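Local coordinates for protein L-ribulose 3-epimerase (Methylomonas sp. DH-1, PDB 7CJ7) that catalyses the manganese-dependent epimerization of ketoses at C3, most actively interconverting L-ribulose and L-xylulose, and works as a homodimer built on a TIM barrel, at residues A[11-15]-A[246-250]; A[50-56]-A[99-103]; A[139-143]-A[176-180]; A[196-201]-A[229-234]. All coordinates share one frame; numbering follows the deposited sequence.

Contact 1: A[11-15]-A[246-250]; sequences GHALV and ESFSS. With MN (manganese (II) ion), chain D; SOL (L-sorbose), chain C.
His-12 and Glu-246 stand side by side and point the same way, into the sugar pocket. The carboxylate oxygen OE1 of Glu-246 lies over one face of the imidazole, offset toward the rim, 3.4 Å from CD2 of His-12, with the ring and carboxylate planes 59° apart. Both side chains leave the backbone with CG anti to N (chi1 -169° and -175°), which sends them in company toward L-sorbose. The ring of Phe-248 turns its edge to the imidazole face in an offset edge-to-face pair, centroids 5.5 Å apart, while its CE1 packs 3.7 Å from CB of Leu-14. Histidine suits its place because both nitrogens work: ND1 accepts from the backbone N of Leu-14 at 3.2 Å, and NE2 shares a nearly straight hydrogen bond of 2.8 Å with O6 of the sugar. Replacing the ring by an alanine's methyl would probably leave O6 of the sugar and the backbone N of Leu-14 without this partner, and take away the face that the Phe-248 edge packs against. Glu-246 binds manganese through OE2 at 2.1 Å, next to Glu-152, Asp-185 and His-211, and its OE1 lies 2.8 Å from O3 of the sugar; it is probably one of the two proton donor/acceptors. The segments join the C-terminal ends of the first and last strands, where a TIM barrel closes and carries its active site.

Contact 2: A[50-56]-A[99-103]; sequences IDVALTK and VLYAL
Val-52 and Leu-103 form the tight part of this contact, each fitted against several partners. One branch of Val-52, CG1, presses on CB of Ala-102 at 3.6 Å and on CD2 of Leu-103 at 3.8 Å; the other, CG2, leans on both methyls of Val-99. Leu-103, with CG anti to its carbonyl carbon (chi1 -67°), slides CD2 in beside the backbone O of Val-52, while Thr-55 meets the same methyl through CG2 at 3.8 Å. Ile-50 meets Val-99 tip to tip, CG2 to CG1 at 4.0 Å. Branched aliphatic side chains suit this seam between neighbouring outer helices of the TIM barrel, 52-61 and 83-102, and Leu-103 also reaches down to Ile-42 on strand 39-43. Threonine suits its place by being half apolar and half polar: its methyl joins the apolar patch, and OG1 bonds to the backbone O of Asp-51 and to Trp-20. Asp-51 is the N-cap of helix 52-61, its OD1 accepting from N of Leu-54 at 3.2 Å. The outer side is looser. There the bent chain of Lys-56 lays CE 3.7 Å from the backbone O atoms of both Ala-102 and Leu-103.

Contact 3: A[139-143]-A[176-180]; sequences ADYAA and NRPNA
The guanidinium of Arg-177 and the carboxylate of Asp-140 meet edge to edge, their planes just 17° apart, with the carboxylate lying in line with the guanidinium edge and not over a face. Arg-177 grips side-on: NE bonds OD1 of Asp-140 at 2.9 Å and NH2 bonds OD2 at 3.1 Å, both on the syn side. This salt bridge ties helix 125-143 of the TIM barrel to the turn that leads from helix 165-175 into strand 180-185, so the helix is tied to the start of that strand, at the N-terminal end of the barrel strands. The side chains cross at about a right angle, and arginine suits the place because its aliphatic part is useful too: CB packs on the methyl of Ala-139 at 3.7 Å before the chain bends at chi2 (-61°) and carries the charged end to the aspartate. Ala-139, small and buried, lets the turn come this close and also touches Ile-149. The second flat group is the amide of Asn-179, in the type I turn from Arg-177 to Ala-180. Its CG sits between the backbone N and carbonyl carbon (chi1 65°), which turns the amide to the helix, where ND2 bonds the helical carbonyl O of Ala-139 and the O of Ile-147 in the loop beyond. A water joins the two polar pairs, donating to OD1 of both Asp-140 and Asn-179. On O of Ala-139, ND2 of Asn-179 at 2.9 Å and the helical N of Ala-143 arrive from opposite faces of the carbonyl plane.

Contact 4: A[196-201]-A[229-234]; sequences MAKSVL and SFFAAL
Val-200 is the bump that fills the hollow between Phe-230, Ala-233 and Leu-234. Its CG1 settles 3.7 Å from CB of Ala-233 and 3.9 Å from CD2 of Leu-234, while CG2 touches CE1 of Phe-230 at 3.7 Å. The valine holds CG1 anti to the backbone N (chi1 170°), which sends that methyl to Ala-233 and Leu-234 and leaves CG2 for the ring. Exchanging it for an alanine would probably open a gap beside the Phe-230 ring and leave the methyl of Leu-234 without this neighbour. Ala-233 suits its place by being small: its CB rests 3.8 Å from CA of Ala-197, letting the two backbones come close at that point. Met-196 forms a second bump, just before helix 198-203: CB lies 4.0 Å from CB of Phe-230, and the bends beyond CG bring CE back toward that same atom. Phe-230 receives Met-196 O at its ring edge, near the plane, with CD1 3.6 Å away, and covers strand 207-212 through Val-210 and Ile-212. The contact thus joins helix 198-203 and the residues leading into it to helix 227-236, on the outside of the TIM barrel. Its chemistry is almost wholly apolar, consistent with cohesion that rests on fit and burial; the carbonyl O of Met-196 is buried with no partner in the model, a probable cost that the apolar packing would have to offset.

In the fold
All four contacts belong to one eight-stranded parallel barrel. Contact 1 joins residues 231 apart, closing the ring between strands 8-12 and 242-245, and the other three are nested within that span in series: contact 2, then 3, then 4. Contact 2 pairs helices 52-61 and 83-102, contact 3 joins helix 125-143 to the turn before strand 180-185, and contact 4 pairs helices 198-203 and 227-236. Contacts 2 and 4 lie on opposite sides of the chain's centre, their centres about 34 Å apart; those of 1 and 2 are about 20 Å apart. Thus the peripheral contacts tie successive parts of the outer layer together, while contact 1 supplies part of the site for sugar and manganese.

Contact 1: A[11-15]-A[246-250]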
loop_
_atom_site.group_PDB
_atom_site.type_symbol
_atom_site.label_atom_id
_atom_site.label_comp_id
_atom_site.label_asym_id
_atom_site.label_seq_id
_atom_site.Cartn_x
_atom_site.Cartn_y
_atom_site.Cartn_z
ATOM N N GLY A 11 -0.861 -18.486 13.875
ATOM C CA GLY A 11 -1.935 -17.589 13.436
ATOM C C GLY A 11 -1.873 -16.289 14.206
ATOM O O GLY A 11 -1.647 -16.325 15.426
ATOM N N HIS A 12 -2.020 -15.165 13.512
ATOM C CA HIS A 12 -2.117 -13.826 14.135
ATOM C C HIS A 12 -3.447 -13.730 14.882
ATOM O O HIS A 12 -4.452 -14.234 14.355
ATOM C CB HIS A 12 -1.946 -12.754 13.059
ATOM C CG HIS A 12 -1.777 -11.387 13.619
ATOM N ND1 HIS A 12 -2.850 -10.569 13.875
ATOM C CD2 HIS A 12 -0.671 -10.690 13.955
ATOM C CE1 HIS A 12 -2.413 -9.422 14.357
ATOM N NE2 HIS A 12 -1.080 -9.467 14.405
ATOM N N ALA A 13 -3.455 -13.110 16.067
ATOM C CA ALA A 13 -4.634 -13.036 16.958
ATOM C C ALA A 13 -5.839 -12.445 16.211
ATOM O O ALA A 13 -6.972 -12.892 16.484
ATOM C CB ALA A 13 -4.286 -12.232 18.183
ATOM N N LEU A 14 -5.613 -11.497 15.292
ATOM C CA LEU A 14 -6.698 -10.721 14.626
ATOM C C LEU A 14 -7.466 -11.597 13.632
ATOM O O LEU A 14 -8.449 -11.101 13.031
ATOM C CB LEU A 14 -6.092 -9.510 13.915
ATOM C CG LEU A 14 -6.272 -8.174 14.632
ATOM C CD1 LEU A 14 -7.711 -7.691 14.511
ATOM C CD2 LEU A 14 -5.854 -8.281 16.089
ATOM N N VAL A 15 -7.018 -12.831 13.424
ATOM C CA VAL A 15 -7.801 -13.821 12.637
ATOM C C VAL A 15 -9.051 -14.177 13.448
ATOM O O VAL A 15 -10.078 -14.480 12.819
ATOM C CB VAL A 15 -6.955 -15.048 12.269
ATOM C CG1 VAL A 15 -7.818 -16.200 11.791
ATOM C CG2 VAL A 15 -5.919 -14.687 11.219
ATOM N N GLU A 246 -1.331 -14.234 8.522
ATOM C CA GLU A 246 -1.831 -12.904 8.910
ATOM C C GLU A 246 -2.930 -12.490 7.930
ATOM O O GLU A 246 -2.730 -12.605 6.703
ATOM C CB GLU A 246 -0.684 -11.901 8.937
ATOM C CG GLU A 246 -1.103 -10.540 9.434
ATOM C CD GLU A 246 0.079 -9.677 9.831
ATOM O OE1 GLU A 246 0.153 -9.256 11.006
ATOM O OE2 GLU A 246 0.921 -9.440 8.964
ATOM N N SER A 247 -4.052 -12.018 8.459
ATOM C CA SER A 247 -5.232 -11.662 7.638
ATOM C C SER A 247 -6.101 -10.672 8.402
ATOM O O SER A 247 -6.286 -10.842 9.615
ATOM C CB SER A 247 -6.008 -12.904 7.266
ATOM O OG SER A 247 -7.076 -12.593 6.399
ATOM N N PHE A 248 -6.645 -9.687 7.703
ATOM C CA PHE A 248 -7.510 -8.662 8.324
ATOM C C PHE A 248 -8.789 -8.522 7.507
ATOM O O PHE A 248 -8.732 -8.443 6.259
ATOM C CB PHE A 248 -6.763 -7.339 8.460
ATOM C CG PHE A 248 -5.494 -7.429 9.263
ATOM C CD1 PHE A 248 -5.522 -7.379 10.646
ATOM C CD2 PHE A 248 -4.269 -7.570 8.631
ATOM C CE1 PHE A 248 -4.348 -7.481 11.377
ATOM C CE2 PHE A 248 -3.104 -7.672 9.366
ATOM C CZ PHE A 248 -3.144 -7.624 10.736
ATOM N N SER A 249 -9.911 -8.491 8.223
ATOM C CA SER A 249 -11.259 -8.246 7.661
ATOM C C SER A 249 -11.986 -7.265 8.578
ATOM O O SER A 249 -11.714 -7.296 9.790
ATOM C CB SER A 249 -12.025 -9.536 7.522
ATOM O OG SER A 249 -13.335 -9.277 7.046
ATOM N N SER A 250 -12.886 -6.448 8.031
ATOM C CA SER A 250 -13.767 -5.560 8.828
ATOM C C SER A 250 -14.628 -6.415 9.773
ATOM O O SER A 250 -15.185 -5.852 10.731
ATOM C CB SER A 250 -14.597 -4.661 7.939
ATOM O OG SER A 250 -15.384 -5.424 7.036
HETATM MN MN MN D . 2.913 -8.714 9.048
HETATM C C1 SOL C . 1.324 -4.711 9.615
HETATM O O1 SOL C . 0.935 -4.400 8.297
HETATM C C2 SOL C . 1.795 -6.124 9.737
HETATM O O2 SOL C . 2.179 -6.736 8.755
HETATM C C3 SOL C . 1.733 -6.793 11.103
HETATM O O3 SOL C . 2.589 -7.911 11.156
HETATM C C4 SOL C . 2.070 -5.810 12.220
HETATM O O4 SOL C . 3.404 -5.329 12.041
HETATM C C5 SOL C . 1.959 -6.413 13.621
HETATM O O5 SOL C . 2.466 -5.483 14.577
HETATM C C6 SOL C . 0.544 -6.787 14.009
HETATM O O6 SOL C . 0.520 -7.386 15.308
HETATM O O HOH W 1 -9.251 -8.893 11.162
#

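Contact 2: A[50-56]-A[99-103]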
loop_
_atom_site.group_PDB
_atom_site.type_symbol
_atom_site.label_atom_id
_atom_site.label_comp_id
_atom_site.label_asym_id
_atom_site.label_seq_id
_atom_site.Cartn_x
_atom_site.Cartn_y
_atom_site.Cartn_z
ATOM N N ILE A 50 -2.802 -6.668 28.838
ATOM C CA ILE A 50 -2.920 -8.153 28.765
ATOM C C ILE A 50 -2.862 -8.736 30.182
ATOM O O ILE A 50 -1.950 -8.368 30.936
ATOM C CB ILE A 50 -1.834 -8.740 27.845
ATOM C CG1 ILE A 50 -1.859 -10.264 27.851
ATOM C CG2 ILE A 50 -0.460 -8.229 28.207
ATOM C CD1 ILE A 50 -1.146 -10.877 26.674
ATOM N N ASP A 51 -3.819 -9.601 30.529
ATOM C CA ASP A 51 -3.773 -10.417 31.770
ATOM C C ASP A 51 -2.847 -11.604 31.501
ATOM O O ASP A 51 -3.299 -12.600 30.921
ATOM C CB ASP A 51 -5.165 -10.862 32.229
ATOM C CG ASP A 51 -5.170 -11.593 33.565
ATOM O OD1 ASP A 51 -4.113 -12.149 33.949
ATOM O OD2 ASP A 51 -6.242 -11.631 34.205
ATOM N N VAL A 52 -1.580 -11.480 31.885
ATOM C CA VAL A 52 -0.513 -12.432 31.482
ATOM C C VAL A 52 -0.766 -13.804 32.121
ATOM O O VAL A 52 -0.664 -14.804 31.408
ATOM C CB VAL A 52 0.875 -11.884 31.843
ATOM C CG1 VAL A 52 1.953 -12.887 31.481
ATOM C CG2 VAL A 52 1.118 -10.539 31.173
ATOM N N ALA A 53 -1.091 -13.856 33.410
ATOM C CA ALA A 53 -1.315 -15.132 34.126
ATOM C C ALA A 53 -2.467 -15.904 33.462
ATOM O O ALA A 53 -2.331 -17.126 33.245
ATOM C CB ALA A 53 -1.563 -14.858 35.583
ATOM N N LEU A 54 -3.550 -15.216 33.113
ATOM C CA LEU A 54 -4.746 -15.843 32.497
ATOM C C LEU A 54 -4.350 -16.387 31.123
ATOM O O LEU A 54 -4.701 -17.538 30.813
ATOM C CB LEU A 54 -5.852 -14.792 32.395
ATOM C CG LEU A 54 -7.199 -15.283 31.880
ATOM C CD1 LEU A 54 -8.317 -14.391 32.392
ATOM C CD2 LEU A 54 -7.224 -15.333 30.367
ATOM N N THR A 55 -3.583 -15.618 30.351
ATOM C CA THR A 55 -3.143 -16.022 28.990
ATOM C C THR A 55 -2.253 -17.260 29.119
ATOM O O THR A 55 -2.435 -18.199 28.333
ATOM C CB THR A 55 -2.445 -14.873 28.257
ATOM O OG1 THR A 55 -3.401 -13.827 28.087
ATOM C CG2 THR A 55 -1.887 -15.282 26.913
ATOM N N LYS A 56 -1.309 -17.247 30.058
ATOM C CA LYS A 56 -0.420 -18.406 30.322
ATOM C C LYS A 56 -1.271 -19.665 30.582
ATOM O O LYS A 56 -0.995 -20.700 29.964
ATOM C CB LYS A 56 0.525 -18.045 31.470
ATOM C CG LYS A 56 1.435 -19.167 31.923
ATOM C CD LYS A 56 1.896 -20.044 30.805
ATOM C CE LYS A 56 3.196 -19.597 30.177
ATOM N NZ LYS A 56 4.073 -20.764 29.922
ATOM N N VAL A 99 6.425 -9.295 28.904
ATOM C CA VAL A 99 5.175 -10.074 28.702
ATOM C C VAL A 99 5.529 -11.338 27.922
ATOM O O VAL A 99 5.090 -12.421 28.320
ATOM C CB VAL A 99 4.098 -9.252 27.980
ATOM C CG1 VAL A 99 2.951 -10.131 27.497
ATOM C CG2 VAL A 99 3.581 -8.142 28.878
ATOM N N LEU A 100 6.315 -11.191 26.850
ATOM C CA LEU A 100 6.704 -12.330 25.989
ATOM C C LEU A 100 7.461 -13.358 26.835
ATOM O O LEU A 100 7.127 -14.541 26.758
ATOM C CB LEU A 100 7.558 -11.810 24.836
ATOM C CG LEU A 100 8.121 -12.870 23.896
ATOM C CD1 LEU A 100 7.012 -13.622 23.176
ATOM C CD2 LEU A 100 9.056 -12.221 22.894
ATOM N N TYR A 101 8.429 -12.919 27.643
ATOM C CA TYR A 101 9.214 -13.818 28.528
ATOM C C TYR A 101 8.266 -14.574 29.467
ATOM O O TYR A 101 8.424 -15.802 29.636
ATOM C CB TYR A 101 10.252 -13.051 29.345
ATOM C CG TYR A 101 11.014 -13.923 30.313
ATOM C CD1 TYR A 101 12.122 -14.647 29.909
ATOM C CD2 TYR A 101 10.604 -14.046 31.628
ATOM C CE1 TYR A 101 12.823 -15.450 30.794
ATOM C CE2 TYR A 101 11.283 -14.853 32.522
ATOM C CZ TYR A 101 12.397 -15.556 32.104
ATOM O OH TYR A 101 13.073 -16.330 32.998
ATOM N N ALA A 102 7.290 -13.874 30.043
ATOM C CA ALA A 102 6.335 -14.444 31.021
ATOM C C ALA A 102 5.461 -15.519 30.348
ATOM O O ALA A 102 5.042 -16.467 31.040
ATOM C CB ALA A 102 5.514 -13.340 31.640
ATOM N N LEU A 103 5.208 -15.396 29.041
ATOM C CA LEU A 103 4.383 -16.362 28.267
ATOM C C LEU A 103 5.249 -17.485 27.694
ATOM O O LEU A 103 4.684 -18.343 26.987
ATOM C CB LEU A 103 3.639 -15.622 27.157
ATOM C CG LEU A 103 2.584 -14.642 27.660
ATOM C CD1 LEU A 103 1.891 -13.948 26.505
ATOM C CD2 LEU A 103 1.572 -15.350 28.547
#

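Contact 3: A[139-143]-A[176-180]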
loop_
_atom_site.group_PDB
_atom_site.type_symbol
_atom_site.label_atom_id
_atom_site.label_comp_id
_atom_site.label_asym_id
_atom_site.label_seq_id
_atom_site.Cartn_x
_atom_site.Cartn_y
_atom_site.Cartn_z
ATOM N N ALA A 139 17.561 -5.118 21.708
ATOM C CA ALA A 139 18.244 -6.415 21.491
ATOM C C ALA A 139 18.977 -6.826 22.776
ATOM O O ALA A 139 18.912 -8.008 23.161
ATOM C CB ALA A 139 19.172 -6.331 20.308
ATOM N N ASP A 140 19.666 -5.887 23.424
ATOM C CA ASP A 140 20.491 -6.178 24.622
ATOM C C ASP A 140 19.560 -6.544 25.785
ATOM O O ASP A 140 19.894 -7.503 26.530
ATOM C CB ASP A 140 21.441 -5.016 24.924
ATOM C CG ASP A 140 22.551 -4.869 23.892
ATOM O OD1 ASP A 140 22.796 -5.841 23.152
ATOM O OD2 ASP A 140 23.150 -3.775 23.820
ATOM N N TYR A 141 18.434 -5.841 25.934
ATOM C CA TYR A 141 17.413 -6.140 26.974
ATOM C C TYR A 141 16.816 -7.534 26.746
ATOM O O TYR A 141 16.732 -8.335 27.725
ATOM C CB TYR A 141 16.319 -5.069 26.998
ATOM C CG TYR A 141 15.379 -5.197 28.160
ATOM C CD1 TYR A 141 15.739 -4.794 29.436
ATOM C CD2 TYR A 141 14.129 -5.767 27.990
ATOM C CE1 TYR A 141 14.868 -4.936 30.506
ATOM C CE2 TYR A 141 13.257 -5.921 29.050
ATOM C CZ TYR A 141 13.611 -5.477 30.305
ATOM O OH TYR A 141 12.735 -5.653 31.343
ATOM N N ALA A 142 16.408 -7.825 25.508
ATOM C CA ALA A 142 15.792 -9.108 25.099
ATOM C C ALA A 142 16.804 -10.239 25.301
ATOM O O ALA A 142 16.386 -11.347 25.637
ATOM C CB ALA A 142 15.324 -9.042 23.664
ATOM N N ALA A 143 18.093 -9.972 25.093
ATOM C CA ALA A 143 19.146 -11.016 25.130
ATOM C C ALA A 143 19.207 -11.602 26.542
ATOM O O ALA A 143 19.513 -12.793 26.687
ATOM C CB ALA A 143 20.474 -10.442 24.695
ATOM N N ASN A 176 23.867 -4.501 14.410
ATOM C CA ASN A 176 24.991 -5.420 14.699
ATOM C C ASN A 176 24.767 -6.136 16.038
ATOM O O ASN A 176 25.640 -6.053 16.921
ATOM C CB ASN A 176 26.315 -4.662 14.729
ATOM C CG ASN A 176 27.465 -5.635 14.705
ATOM O OD1 ASN A 176 27.322 -6.712 14.139
ATOM N ND2 ASN A 176 28.580 -5.264 15.306
ATOM N N ARG A 177 23.634 -6.818 16.178
ATOM C CA ARG A 177 23.297 -7.636 17.366
ATOM C C ARG A 177 22.934 -9.041 16.909
ATOM O O ARG A 177 22.171 -9.206 15.961
ATOM C CB ARG A 177 22.160 -6.973 18.146
ATOM C CG ARG A 177 22.567 -5.670 18.817
ATOM C CD ARG A 177 23.683 -5.881 19.816
ATOM N NE ARG A 177 23.866 -4.752 20.710
ATOM C CZ ARG A 177 24.679 -3.738 20.468
ATOM N NH1 ARG A 177 25.356 -3.703 19.336
ATOM N NH2 ARG A 177 24.811 -2.761 21.348
ATOM N N PRO A 178 23.463 -10.089 17.577
ATOM C CA PRO A 178 23.267 -11.470 17.129
ATOM C C PRO A 178 21.819 -11.967 17.262
ATOM O O PRO A 178 21.469 -12.942 16.608
ATOM C CB PRO A 178 24.185 -12.279 18.061
ATOM C CG PRO A 178 24.299 -11.423 19.306
ATOM C CD PRO A 178 24.289 -9.996 18.796
ATOM N N ASN A 179 21.017 -11.310 18.100
ATOM C CA ASN A 179 19.615 -11.742 18.343
ATOM C C ASN A 179 18.665 -10.761 17.658
ATOM O O ASN A 179 17.483 -10.770 17.998
ATOM C CB ASN A 179 19.292 -11.883 19.830
ATOM C CG ASN A 179 19.355 -10.569 20.567
ATOM O OD1 ASN A 179 20.274 -9.789 20.355
ATOM N ND2 ASN A 179 18.403 -10.333 21.452
ATOM N N ALA A 180 19.154 -9.987 16.688
ATOM C CA ALA A 180 18.299 -9.121 15.852
ATOM C C ALA A 180 18.252 -9.691 14.431
ATOM O O ALA A 180 19.308 -9.910 13.817
ATOM C CB ALA A 180 18.770 -7.697 15.882
HETATM O O HOH W 2 22.303 -8.647 21.740
#

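Contact 4: A[196-201]-A[229-234]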
loop_
_atom_site.group_PDB
_atom_site.type_symbol
_atom_site.label_atom_id
_atom_site.label_comp_id
_atom_site.label_asym_id
_atom_site.label_seq_id
_atom_site.Cartn_x
_atom_site.Cartn_y
_atom_site.Cartn_z
ATOM N N MET A 196 9.857 -12.098 -5.399
ATOM C CA MET A 196 9.633 -12.594 -4.020
ATOM C C MET A 196 10.839 -13.399 -3.512
ATOM O O MET A 196 10.716 -13.975 -2.418
ATOM C CB MET A 196 8.361 -13.443 -3.961
ATOM C CG MET A 196 7.112 -12.694 -4.422
ATOM S SD MET A 196 6.637 -11.362 -3.296
ATOM C CE MET A 196 6.237 -12.344 -1.849
ATOM N N ALA A 197 11.970 -13.418 -4.233
ATOM C CA ALA A 197 13.135 -14.279 -3.902
ATOM C C ALA A 197 14.330 -13.453 -3.409
ATOM O O ALA A 197 15.007 -13.922 -2.481
ATOM C CB ALA A 197 13.530 -15.128 -5.087
ATOM N N LYS A 198 14.599 -12.305 -4.042
ATOM C CA LYS A 198 15.857 -11.521 -3.897
ATOM C C LYS A 198 16.186 -11.287 -2.416
ATOM O O LYS A 198 17.338 -11.569 -2.008
ATOM C CB LYS A 198 15.701 -10.216 -4.687
ATOM C CG LYS A 198 16.944 -9.349 -4.838
ATOM C CD LYS A 198 16.737 -8.245 -5.870
ATOM C CE LYS A 198 17.763 -7.131 -5.838
ATOM N NZ LYS A 198 19.111 -7.593 -6.235
ATOM N N SER A 199 15.237 -10.780 -1.624
ATOM C CA SER A 199 15.472 -10.400 -0.205
ATOM C C SER A 199 15.686 -11.646 0.652
ATOM O O SER A 199 16.513 -11.599 1.582
ATOM C CB SER A 199 14.357 -9.541 0.322
ATOM O OG SER A 199 14.560 -8.202 -0.091
ATOM N N VAL A 200 14.962 -12.721 0.360
ATOM C CA VAL A 200 15.070 -13.993 1.128
ATOM C C VAL A 200 16.475 -14.559 0.905
ATOM O O VAL A 200 17.120 -14.922 1.877
ATOM C CB VAL A 200 13.993 -15.008 0.712
ATOM C CG1 VAL A 200 14.256 -16.380 1.316
ATOM C CG2 VAL A 200 12.602 -14.519 1.068
ATOM N N LEU A 201 16.919 -14.653 -0.348
ATOM C CA LEU A 201 18.259 -15.198 -0.683
ATOM C C LEU A 201 19.344 -14.323 -0.042
ATOM O O LEU A 201 20.311 -14.889 0.484
ATOM C CB LEU A 201 18.408 -15.273 -2.206
ATOM C CG LEU A 201 17.383 -16.154 -2.922
ATOM C CD1 LEU A 201 17.643 -16.200 -4.420
ATOM C CD2 LEU A 201 17.376 -17.561 -2.351
ATOM N N SER A 229 7.109 -18.577 -5.875
ATOM C CA SER A 229 8.443 -17.933 -5.865
ATOM C C SER A 229 8.922 -17.777 -4.421
ATOM O O SER A 229 10.088 -18.096 -4.125
ATOM C CB SER A 229 8.407 -16.616 -6.588
ATOM O OG SER A 229 9.689 -16.033 -6.596
ATOM N N PHE A 230 8.044 -17.323 -3.536
ATOM C CA PHE A 230 8.408 -17.052 -2.130
ATOM C C PHE A 230 8.805 -18.358 -1.428
ATOM O O PHE A 230 9.860 -18.388 -0.782
ATOM C CB PHE A 230 7.263 -16.371 -1.389
ATOM C CG PHE A 230 7.637 -16.037 0.027
ATOM C CD1 PHE A 230 8.623 -15.100 0.283
ATOM C CD2 PHE A 230 7.058 -16.705 1.093
ATOM C CE1 PHE A 230 8.979 -14.787 1.584
ATOM C CE2 PHE A 230 7.415 -16.392 2.395
ATOM C CZ PHE A 230 8.384 -15.446 2.637
ATOM N N PHE A 231 7.980 -19.406 -1.511
ATOM C CA PHE A 231 8.266 -20.675 -0.793
ATOM C C PHE A 231 9.499 -21.362 -1.401
ATOM O O PHE A 231 10.266 -22.004 -0.661
ATOM C CB PHE A 231 7.024 -21.561 -0.727
ATOM C CG PHE A 231 5.990 -21.063 0.249
ATOM C CD1 PHE A 231 6.289 -20.940 1.596
ATOM C CD2 PHE A 231 4.721 -20.708 -0.181
ATOM C CE1 PHE A 231 5.339 -20.486 2.499
ATOM C CE2 PHE A 231 3.769 -20.268 0.726
ATOM C CZ PHE A 231 4.078 -20.158 2.061
ATOM N N ALA A 232 9.721 -21.214 -2.701
ATOM C CA ALA A 232 10.938 -21.732 -3.363
ATOM C C ALA A 232 12.177 -21.082 -2.733
ATOM O O ALA A 232 13.154 -21.794 -2.435
ATOM C CB ALA A 232 10.859 -21.504 -4.849
ATOM N N ALA A 233 12.142 -19.768 -2.516
ATOM C CA ALA A 233 13.282 -19.015 -1.942
ATOM C C ALA A 233 13.517 -19.469 -0.496
ATOM O O ALA A 233 14.679 -19.641 -0.114
ATOM C CB ALA A 233 13.022 -17.536 -2.017
ATOM N N LEU A 234 12.456 -19.640 0.297
ATOM C CA LEU A 234 12.582 -20.149 1.686
ATOM C C LEU A 234 13.283 -21.511 1.658
ATOM O O LEU A 234 14.123 -21.766 2.520
ATOM C CB LEU A 234 11.201 -20.271 2.340
ATOM C CG LEU A 234 10.526 -18.975 2.789
ATOM C CD1 LEU A 234 9.318 -19.304 3.646
ATOM C CD2 LEU A 234 11.472 -18.063 3.553
#